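Local coordinates for protein endo-beta-N-acetylglucosaminidase F1 (Bacteroides thetaiotaomicron VPI-5482, PDB 6TCV) that probably cleaves the chitobiose core of high-mannose N-glycans as an endo-beta-N-acetylglucosaminidase, here holding a Man9GlcNAc2-asparagine substrate, at residues Asn222-Tyr225 and Leu226-Asn230; Gly264-Asp267 and Phe268-Val272; Lys439-Pro442 and Thr443-Tyr447. The protein carries 2 engineered substitutions. One frame throughout, in Å; residues are numbered along the deposited sequence. Where two conformers were deposited one is given.

Contact 1 (Asn222-Tyr225 and Leu226-Asn230); sequences NVQY and LLDNN
Tyr225 and Asn229 meet at the C-terminal end of the short helix 221-228, a worked example of how a helix terminus can be finished by the side chain of the first residue to leave helical geometry. The helix belongs to the barrel domain expected of a family 18 glycosidase. Its last turns are held by backbone bonds from Leu226 N to Asn222 O, Leu227 N to Val223 O and Asp228 N to Gln224 O.

Side-chain polar bonds are added on the outer surface. One turn along, Gln224 NE2 donates to Asp228 OD1 over 3.0 Å in a nearly straight bond. The oxygen lies in the amide plane of Gln224, yet the donor arrives from above the carboxylate plane, 42° out of it. A bend at chi2 folds the glutamine back toward the aspartate.

Apolar packing is modest: Val223 CG1 and Leu227 CD1 are 4.2 Å apart on the buried side, while Leu226 also rests on Leu233 of helix 230-233. At the start of the segment, Asn222 has its polar end turned elsewhere, to Lys439 and Asn177, and its side chain touches a bound alpha-mannose.

With CG anti to the backbone N (chi1 -172°), one face of the Tyr225 ring is turned to the Asn229 amide, whose plane is 29° from that of the ring. Tyr225 O accepts from both Asn229 N (2.9 Å) and Asn229 ND2 (3.0 Å), which approach from opposite faces of its carbonyl plane, while the same ND2 sits 3.4 Å above the centre of the Tyr225 ring.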
ATOM      1  N   ASN A 222      12.698  14.858  10.620  1.00 15.85           N
ATOM      2  CA  ASN A 222      12.730  14.686   9.185  1.00 16.04           C
ATOM      3  C   ASN A 222      11.394  14.216   8.642  1.00 15.61           C
ATOM      4  O   ASN A 222      10.915  14.710   7.595  1.00 15.91           O
ATOM      5  CB  ASN A 222      13.830  13.705   8.856  1.00 15.57           C
ATOM      6  CG  ASN A 222      15.180  14.176   9.314  1.00 16.30           C
ATOM      7  OD1 ASN A 222      15.598  15.312   9.062  1.00 17.08           O
ATOM      8  ND2 ASN A 222      15.833  13.349  10.116  1.00 16.48           N
ATOM      9  N   VAL A 223      10.776  13.233   9.301  1.00 14.56           N
ATOM     10  CA  VAL A 223       9.444  12.797   8.921  1.00 14.29           C
ATOM     11  C   VAL A 223       8.454  13.954   9.046  1.00 14.39           C
ATOM     12  O   VAL A 223       7.641  14.206   8.141  1.00 15.23           O
ATOM     13  CB  VAL A 223       9.027  11.565   9.755  1.00 14.66           C
ATOM     14  CG1 VAL A 223       7.608  11.175   9.484  1.00 15.61           C
ATOM     15  CG2 VAL A 223       9.927  10.399   9.469  1.00 15.62           C
ATOM     16  N   GLN A 224       8.506  14.654  10.162  1.00 15.32           N
ATOM     17  CA  GLN A 224       7.565  15.742  10.392  1.00 16.64           C
ATOM     18  C   GLN A 224       7.723  16.821   9.337  1.00 16.23           C
ATOM     19  O   GLN A 224       6.729  17.390   8.872  1.00 16.24           O
ATOM     20  CB  GLN A 224       7.734  16.288  11.798  1.00 18.10           C
ATOM     21  CG  GLN A 224       6.590  17.272  12.199  1.00 20.89           C
ATOM     22  CD  GLN A 224       5.271  16.516  12.282  1.00 23.77           C
ATOM     23  OE1 GLN A 224       5.161  15.534  13.002  1.00 27.78           O
ATOM     24  NE2 GLN A 224       4.238  17.003  11.591  1.00 25.61           N
ATOM     25  N   TYR A 225       8.967  17.118   8.924  1.00 16.53           N
ATOM     26  CA  TYR A 225       9.188  18.137   7.906  1.00 16.40           C
ATOM     27  C   TYR A 225       8.518  17.724   6.592  1.00 16.51           C
ATOM     28  O   TYR A 225       7.897  18.548   5.915  1.00 16.37           O
ATOM     29  CB  TYR A 225      10.690  18.315   7.661  1.00 18.87           C
ATOM     30  CG  TYR A 225      10.963  19.490   6.762  1.00 18.67           C
ATOM     31  CD1 TYR A 225      11.001  19.339   5.393  1.00 17.98           C
ATOM     32  CD2 TYR A 225      11.230  20.747   7.300  1.00 20.22           C
ATOM     33  CE1 TYR A 225      11.249  20.394   4.589  1.00 18.98           C
ATOM     34  CE2 TYR A 225      11.517  21.805   6.473  1.00 20.51           C
ATOM     35  CZ  TYR A 225      11.509  21.619   5.137  1.00 20.05           C
ATOM     36  OH  TYR A 225      11.770  22.717   4.319  1.00 24.23           O
ATOM     37  N   LEU A 226       8.623  16.443   6.186  1.00 15.37           N
ATOM     38  CA  LEU A 226       7.965  16.014   4.962  1.00 14.57           C
ATOM     39  C   LEU A 226       6.461  16.160   5.058  1.00 16.16           C
ATOM     40  O   LEU A 226       5.820  16.622   4.117  1.00 17.43           O
ATOM     41  CB  LEU A 226       8.280  14.553   4.641  1.00 17.12           C
ATOM     42  CG  LEU A 226       9.665  14.197   4.141  1.00 17.44           C
ATOM     43  CD1 LEU A 226       9.801  12.703   3.989  1.00 16.84           C
ATOM     44  CD2 LEU A 226       9.923  14.917   2.850  1.00 19.85           C
ATOM     45  N   LEU A 227       5.860  15.740   6.185  1.00 15.43           N
ATOM     46  CA  LEU A 227       4.404  15.850   6.334  1.00 15.81           C
ATOM     47  C   LEU A 227       3.991  17.300   6.308  1.00 15.74           C
ATOM     48  O   LEU A 227       3.001  17.676   5.657  1.00 16.69           O
ATOM     49  CB  LEU A 227       3.935  15.164   7.606  1.00 16.32           C
ATOM     50  CG  LEU A 227       4.243  13.660   7.646  1.00 16.24           C
ATOM     51  CD1 LEU A 227       3.853  13.105   9.022  1.00 19.81           C
ATOM     52  CD2 LEU A 227       3.522  12.886   6.554  1.00 17.14           C
ATOM     53  N   ASP A 228       4.718  18.134   7.027  1.00 15.77           N
ATOM     54  CA  ASP A 228       4.426  19.560   7.064  1.00 17.28           C
ATOM     55  C   ASP A 228       4.488  20.159   5.670  1.00 16.88           C
ATOM     56  O   ASP A 228       3.940  21.259   5.453  1.00 18.97           O
ATOM     57  CB  ASP A 228       5.394  20.314   7.969  1.00 17.66           C
ATOM     58  CG  ASP A 228       5.220  19.995   9.459  1.00 16.65           C
ATOM     59  OD1 ASP A 228       4.193  19.410   9.822  1.00 18.57           O
ATOM     60  OD2 ASP A 228       6.149  20.418  10.197  1.00 20.18           O
ATOM     61  N   ASN A 229       5.401  19.653   4.826  1.00 15.64           N
ATOM     62  CA  ASN A 229       5.644  20.127   3.458  1.00 15.76           C
ATOM     63  C   ASN A 229       5.136  19.163   2.404  1.00 16.64           C
ATOM     64  O   ASN A 229       5.737  19.008   1.329  1.00 16.17           O
ATOM     65  CB  ASN A 229       7.118  20.487   3.283  1.00 17.02           C
ATOM     66  CG  ASN A 229       7.483  21.699   4.106  1.00 19.82           C
ATOM     67  OD1 ASN A 229       7.258  22.833   3.678  1.00 25.64           O
ATOM     68  ND2 ASN A 229       7.999  21.488   5.295  1.00 18.93           N
ATOM     69  N   ASN A 230       4.031  18.459   2.681  0.68 16.04           N
ATOM     70  CA  ASN A 230       3.647  17.366   1.788  0.68 16.22           C
ATOM     71  C   ASN A 230       3.234  17.868   0.413  0.68 15.17           C
ATOM     72  O   ASN A 230       3.483  17.158  -0.570  0.68 15.48           O
ATOM     73  CB  ASN A 230       2.622  16.394   2.402  0.68 20.72           C
ATOM     74  CG  ASN A 230       1.238  16.937   2.418  0.68 16.72           C
ATOM     75  OD1 ASN A 230       0.497  16.842   1.420  0.68 20.34           O
ATOM     76  ND2 ASN A 230       0.837  17.507   3.561  0.68 19.96           N
TER

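Contact 2 (Gly264-Asp267 and Phe268-Val272); sequences GAKD and FAREV
Lys266 and Arg270, one turn apart on helix 262-278, run side by side and point the same way. Their contact is made by the aliphatic part of the lysine, not by its charge: Lys266 CB lies 3.7 Å above the centre of the Arg270 guanidinium, and Lys266 CG is 3.7 Å from Arg270 NH2. Both chains are extended beyond CG, which carries Lys266 NZ past the guanidinium to 5.3 Å from Arg270 NH2. The like charges are thus kept apart, and each has a long, weak acidic partner, Glu262 for the lysine and Glu315 for the arginine.

Backbone hydrogen bonds supply the polar framework. Phe268 N, Ala269 N, Arg270 N and Glu271 N donate in turn to Gly264 O, Ala265 O, Lys266 O and Asp267 O, with Ala269 N to Ala265 O the shortest at 2.8 Å.

Other side chains turn to the surroundings. Glu271 OE2 accepts from Val217 N, Asp267 OD1 from Gln263 NE2, and Ala269 faces helix 306-319, while Phe268 and Val272 pack on Val217 of strand 214-218. Such an amphipathic helix, joining parallel strands 243-249 and 283-287, forms a beta-alpha-beta crossover, consistent with the (beta/alpha)8 barrel of family 18 glycosidases.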
ATOM      1  N   GLY A 264      -5.756  -1.282  22.230  1.00 15.66           N
ATOM      2  CA  GLY A 264      -4.614  -0.485  21.836  1.00 15.48           C
ATOM      3  C   GLY A 264      -4.401  -0.497  20.327  1.00 14.81           C
ATOM      4  O   GLY A 264      -4.065   0.529  19.733  1.00 14.72           O
ATOM      5  N   ALA A 265      -4.618  -1.653  19.696  1.00 14.61           N
ATOM      6  CA  ALA A 265      -4.481  -1.786  18.249  1.00 13.28           C
ATOM      7  C   ALA A 265      -5.584  -1.053  17.523  1.00 14.34           C
ATOM      8  O   ALA A 265      -5.325  -0.411  16.498  1.00 14.37           O
ATOM      9  CB  ALA A 265      -4.497  -3.255  17.889  1.00 15.07           C
ATOM     10  N   LYS A 266      -6.819  -1.135  18.013  1.00 14.83           N
ATOM     11  CA  LYS A 266      -7.872  -0.367  17.389  1.00 14.73           C
ATOM     12  C   LYS A 266      -7.538   1.121  17.390  1.00 14.48           C
ATOM     13  O   LYS A 266      -7.701   1.816  16.373  1.00 15.05           O
ATOM     14  CB  LYS A 266      -9.189  -0.590  18.134  1.00 16.93           C
ATOM     15  CG  LYS A 266      -9.825  -1.961  17.885  1.00 17.31           C
ATOM     16  CD  LYS A 266     -11.103  -2.155  18.656  1.00 19.65           C
ATOM     17  CE  LYS A 266     -11.720  -3.513  18.373  1.00 22.13           C
ATOM     18  NZ  LYS A 266     -12.801  -3.847  19.320  1.00 30.58           N
ATOM     19  N   ASP A 267      -7.108   1.646  18.544  1.00 14.49           N
ATOM     20  CA  ASP A 267      -6.848   3.085  18.614  1.00 14.67           C
ATOM     21  C   ASP A 267      -5.656   3.465  17.753  1.00 13.46           C
ATOM     22  O   ASP A 267      -5.691   4.481  17.064  1.00 13.54           O
ATOM     23  CB  ASP A 267      -6.641   3.541  20.058  1.00 15.06           C
ATOM     24  CG  ASP A 267      -7.853   3.343  20.908  1.00 17.76           C
ATOM     25  OD1 ASP A 267      -8.966   3.139  20.446  1.00 17.40           O
ATOM     26  OD2 ASP A 267      -7.736   3.778  22.136  1.00 22.77           O
ATOM     27  N   PHE A 268      -4.583   2.666  17.783  1.00 13.73           N
ATOM     28  CA  PHE A 268      -3.411   3.034  17.004  1.00 13.17           C
ATOM     29  C   PHE A 268      -3.725   2.949  15.520  1.00 13.27           C
ATOM     30  O   PHE A 268      -3.316   3.844  14.748  1.00 13.00           O
ATOM     31  CB  PHE A 268      -2.234   2.129  17.391  1.00 13.67           C
ATOM     32  CG  PHE A 268      -0.945   2.546  16.761  1.00 13.50           C
ATOM     33  CD1 PHE A 268      -0.282   3.698  17.178  1.00 13.93           C
ATOM     34  CD2 PHE A 268      -0.434   1.841  15.689  1.00 13.84           C
ATOM     35  CE1 PHE A 268       0.890   4.070  16.549  1.00 14.87           C
ATOM     36  CE2 PHE A 268       0.704   2.228  15.075  1.00 14.21           C
ATOM     37  CZ  PHE A 268       1.355   3.351  15.513  1.00 14.82           C
ATOM     38  N   ALA A 269      -4.499   1.931  15.111  1.00 13.90           N
ATOM     39  CA  ALA A 269      -4.924   1.826  13.717  1.00 12.95           C
ATOM     40  C   ALA A 269      -5.693   3.060  13.285  1.00 13.57           C
ATOM     41  O   ALA A 269      -5.479   3.585  12.178  1.00 13.43           O
ATOM     42  CB  ALA A 269      -5.832   0.615  13.580  1.00 13.70           C
ATOM     43  N   ARG A 270      -6.573   3.557  14.148  1.00 12.94           N
ATOM     44  CA  ARG A 270      -7.381   4.729  13.839  1.00 12.83           C
ATOM     45  C   ARG A 270      -6.522   5.988  13.772  1.00 13.39           C
ATOM     46  O   ARG A 270      -6.773   6.860  12.944  1.00 14.10           O
ATOM     47  CB  ARG A 270      -8.557   4.819  14.825  1.00 14.16           C
ATOM     48  CG  ARG A 270      -9.494   3.634  14.579  1.00 16.71           C
ATOM     49  CD  ARG A 270     -10.427   3.304  15.711  1.00 19.58           C
ATOM     50  NE  ARG A 270     -10.946   1.942  15.432  1.00 22.27           N
ATOM     51  CZ  ARG A 270     -11.813   1.293  16.179  1.00 24.36           C
ATOM     52  NH1 ARG A 270     -12.289   1.870  17.256  1.00 24.22           N
ATOM     53  NH2 ARG A 270     -12.218   0.069  15.847  1.00 26.16           N
ATOM     54  N   GLU A 271      -5.457   6.056  14.589  1.00 12.15           N
ATOM     55  CA  GLU A 271      -4.510   7.175  14.493  1.00 12.94           C
ATOM     56  C   GLU A 271      -3.722   7.134  13.188  1.00 12.39           C
ATOM     57  O   GLU A 271      -3.540   8.175  12.534  1.00 13.15           O
ATOM     58  CB  GLU A 271      -3.592   7.152  15.715  1.00 12.79           C
ATOM     59  CG  GLU A 271      -2.710   8.366  15.794  1.00 13.12           C
ATOM     60  CD  GLU A 271      -2.070   8.534  17.130  1.00 16.40           C
ATOM     61  OE1 GLU A 271      -2.824   8.473  18.156  1.00 16.31           O
ATOM     62  OE2 GLU A 271      -0.896   8.945  17.206  1.00 17.67           O
ATOM     63  N   VAL A 272      -3.265   5.940  12.797  1.00 12.42           N
ATOM     64  CA  VAL A 272      -2.572   5.813  11.527  1.00 11.79           C
ATOM     65  C   VAL A 272      -3.484   6.235  10.376  1.00 12.43           C
ATOM     66  O   VAL A 272      -3.053   6.959   9.469  1.00 12.84           O
ATOM     67  CB  VAL A 272      -2.061   4.380  11.362  1.00 13.16           C
ATOM     68  CG1 VAL A 272      -1.595   4.096   9.924  1.00 14.34           C
ATOM     69  CG2 VAL A 272      -0.937   4.092  12.338  1.00 14.55           C
TER

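Contact 3 (Lys439-Pro442 and Thr443-Tyr447); sequences KNDP and TPYKY
Asp441 OD1 is gripped twice by Thr443, by its backbone N and by its hydroxyl OG1, each at 2.9 Å. The bond from Thr443 N closes an Asx turn over Pro442, in which the aspartate side chain takes the place of a backbone carbonyl. The two donors use the oxygen differently. Thr443 OG1 comes on the syn side, close to the carboxylate plane, whereas Thr443 N arrives from above that plane, 41° out of it. A chi1 of -57° sets OG1 beside the threonine's own backbone N, which lets both donors reach the same acceptor.

The second carboxylate oxygen serves another residue. Tyr445 OH donates to Asp441 OD2 over 2.6 Å, the shortest side-chain bond of the contact, also from the syn side, though tilted further from the carboxylate plane than the threonine hydroxyl. Asp441 OD2 stands at the edge of the tyrosine ring, in its plane, and the carboxylate and ring planes are at 90° to each other. Thr443 CG2 lies over one face of that ring, 4.2 Å above the plane and offset toward the rim. Lys438 adds a cation-pi contact to the same tyrosine.

Water carries the remaining polar link: one molecule donates to Asp441 O at 2.7 Å and to Thr443 O at 2.6 Å, bridging two carbonyls of the turn.

The setting is a small hairpin, in which strand 435-436 pairs with strand 445-446 and Tyr445 makes backbone bonds with Phe436. The Asx turn lies within the connection between these strands. Since three donors converge on the two oxygens of Asp441, its charged form is probably favoured, and the carboxylate is held against rotation from both ends, by threonine at one oxygen and by tyrosine at the other.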
ATOM      1  N   LYS A 439      18.024  16.728   0.004  1.00 16.60           N
ATOM      2  CA  LYS A 439      17.116  16.623   1.142  1.00 16.38           C
ATOM      3  C   LYS A 439      16.359  17.947   1.344  1.00 15.81           C
ATOM      4  O   LYS A 439      16.961  19.018   1.375  1.00 17.05           O
ATOM      5  CB  LYS A 439      17.905  16.225   2.400  1.00 19.29           C
ATOM      6  CG  LYS A 439      17.039  16.064   3.669  1.00 19.28           C
ATOM      7  CD  LYS A 439      17.847  15.633   4.880  1.00 19.80           C
ATOM      8  CE  LYS A 439      16.962  15.616   6.126  1.00 20.39           C
ATOM      9  NZ  LYS A 439      17.757  15.380   7.295  1.00 21.32           N
ATOM     10  N   ASN A 440      15.030  17.827   1.473  1.00 15.67           N
ATOM     11  CA  ASN A 440      14.134  18.929   1.816  1.00 16.38           C
ATOM     12  C   ASN A 440      14.060  20.018   0.757  1.00 17.46           C
ATOM     13  O   ASN A 440      13.529  21.067   1.041  1.00 22.60           O
ATOM     14  CB  ASN A 440      14.422  19.531   3.198  1.00 17.86           C
ATOM     15  CG  ASN A 440      14.097  18.554   4.335  1.00 18.28           C
ATOM     16  OD1 ASN A 440      13.372  17.601   4.129  1.00 19.08           O
ATOM     17  ND2 ASN A 440      14.615  18.820   5.527  1.00 22.00           N
ATOM     18  N   ASP A 441      14.532  19.763  -0.439  1.00 17.03           N
ATOM     19  CA  ASP A 441      14.651  20.776  -1.489  1.00 17.54           C
ATOM     20  C   ASP A 441      13.812  20.289  -2.664  1.00 16.11           C
ATOM     21  O   ASP A 441      14.032  19.187  -3.142  1.00 15.86           O
ATOM     22  CB  ASP A 441      16.126  20.916  -1.842  1.00 18.33           C
ATOM     23  CG  ASP A 441      16.418  22.000  -2.854  1.00 19.55           C
ATOM     24  OD1 ASP A 441      15.499  22.472  -3.576  1.00 20.09           O
ATOM     25  OD2 ASP A 441      17.609  22.423  -2.912  1.00 21.04           O
ATOM     26  N   PRO A 442      12.822  21.066  -3.121  1.00 16.97           N
ATOM     27  CA  PRO A 442      11.998  20.595  -4.254  1.00 17.05           C
ATOM     28  C   PRO A 442      12.660  20.754  -5.614  1.00 18.14           C
ATOM     29  O   PRO A 442      12.051  20.379  -6.641  1.00 17.72           O
ATOM     30  CB  PRO A 442      10.755  21.499  -4.167  1.00 20.13           C
ATOM     31  CG  PRO A 442      11.297  22.795  -3.612  1.00 20.28           C
ATOM     32  CD  PRO A 442      12.383  22.371  -2.609  1.00 18.85           C
ATOM     33  N   THR A 443      13.826  21.342  -5.692  1.00 18.17           N
ATOM     34  CA  THR A 443      14.451  21.677  -6.976  1.00 18.78           C
ATOM     35  C   THR A 443      15.089  20.453  -7.624  1.00 18.43           C
ATOM     36  O   THR A 443      15.891  19.773  -6.989  1.00 20.13           O
ATOM     37  CB  THR A 443      15.574  22.678  -6.745  1.00 23.32           C
ATOM     38  OG1 THR A 443      15.045  23.824  -6.089  1.00 26.97           O
ATOM     39  CG2 THR A 443      16.128  23.129  -8.095  1.00 26.34           C
ATOM     40  N   PRO A 444      14.781  20.136  -8.881  0.59 17.93           N
ATOM     41  CA  PRO A 444      15.494  19.043  -9.560  0.59 18.93           C
ATOM     42  C   PRO A 444      16.906  19.470  -9.941  0.59 17.05           C
ATOM     43  O   PRO A 444      17.093  20.496 -10.609  0.59 23.70           O
ATOM     44  CB  PRO A 444      14.658  18.809 -10.829  0.59 20.93           C
ATOM     45  CG  PRO A 444      13.440  19.606 -10.667  0.59 18.32           C
ATOM     46  CD  PRO A 444      13.646  20.653  -9.656  0.59 17.28           C
ATOM     47  N   TYR A 445      17.891  18.703  -9.517  1.00 16.77           N
ATOM     48  CA  TYR A 445      19.299  18.933  -9.826  1.00 18.12           C
ATOM     49  C   TYR A 445      19.801  17.958 -10.877  1.00 17.24           C
ATOM     50  O   TYR A 445      19.296  16.845 -11.011  1.00 17.02           O
ATOM     51  CB  TYR A 445      20.163  18.826  -8.589  1.00 17.57           C
ATOM     52  CG  TYR A 445      19.931  19.940  -7.610  1.00 18.59           C
ATOM     53  CD1 TYR A 445      20.494  21.200  -7.808  1.00 20.80           C
ATOM     54  CD2 TYR A 445      19.112  19.777  -6.513  1.00 18.88           C
ATOM     55  CE1 TYR A 445      20.271  22.235  -6.891  1.00 23.71           C
ATOM     56  CE2 TYR A 445      18.920  20.784  -5.600  1.00 18.25           C
ATOM     57  CZ  TYR A 445      19.447  22.009  -5.812  1.00 19.32           C
ATOM     58  OH  TYR A 445      19.229  23.036  -4.903  1.00 22.47           O
ATOM     59  N   LYS A 446      20.865  18.372 -11.578  1.00 18.99           N
ATOM     60  CA  LYS A 446      21.394  17.551 -12.664  1.00 20.27           C
ATOM     61  C   LYS A 446      22.263  16.434 -12.091  1.00 18.20           C
ATOM     62  O   LYS A 446      23.170  16.675 -11.293  1.00 18.90           O
ATOM     63  CB  LYS A 446      22.277  18.416 -13.558  1.00 21.03           C
ATOM     64  CG  LYS A 446      22.668  17.710 -14.836  1.00 23.77           C
ATOM     65  CD  LYS A 446      23.476  18.666 -15.770  1.00 28.49           C
ATOM     66  CE  LYS A 446      24.096  17.940 -16.941  1.00 35.78           C
ATOM     67  NZ  LYS A 446      24.016  18.864 -18.158  1.00 32.67           N
ATOM     68  N   TYR A 447      21.941  15.187 -12.486  1.00 17.94           N
ATOM     69  CA  TYR A 447      22.729  14.010 -12.135  1.00 16.74           C
ATOM     70  C   TYR A 447      23.658  13.666 -13.273  1.00 20.98           C
ATOM     71  O   TYR A 447      23.172  13.523 -14.405  1.00 22.56           O
ATOM     72  CB  TYR A 447      21.809  12.819 -11.813  1.00 16.86           C
ATOM     73  CG  TYR A 447      22.635  11.628 -11.399  1.00 17.17           C
ATOM     74  CD1 TYR A 447      22.974  11.437 -10.088  1.00 16.41           C
ATOM     75  CD2 TYR A 447      23.115  10.735 -12.352  1.00 18.52           C
ATOM     76  CE1 TYR A 447      23.844  10.399  -9.712  1.00 17.30           C
ATOM     77  CE2 TYR A 447      23.961   9.702 -11.971  1.00 17.75           C
ATOM     78  CZ  TYR A 447      24.292   9.541 -10.658  1.00 17.89           C
ATOM     79  OH  TYR A 447      25.159   8.510 -10.304  1.00 20.15           O
TER
HETATM   80  O   HOH W   1      16.388  19.030  -4.496  1.00 15.69           O

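From the N terminus the three contacts come in series, each local, with none nested in or crossing another. Contact 1 finishes helix 221-228, which follows strand 214-218. Contact 2 lies within helix 262-278, which leads from strand 243-249 to strand 283-287; its nearest atoms stay about 9 Å from contact 1. Contact 3 closes a turn in the connection between the hairpin strands 435-436 and 445-446, close to the C terminus. Although far apart in sequence, contacts 1 and 3 touch: Asn222 OD1 is 2.8 Å from Lys439 NZ, and Asn440 packs on Tyr225. The C-terminal hairpin connection is thereby tied to a helix beside the bound glycan, while the nearest atoms of contacts 2 and 3 are about 20 Å apart.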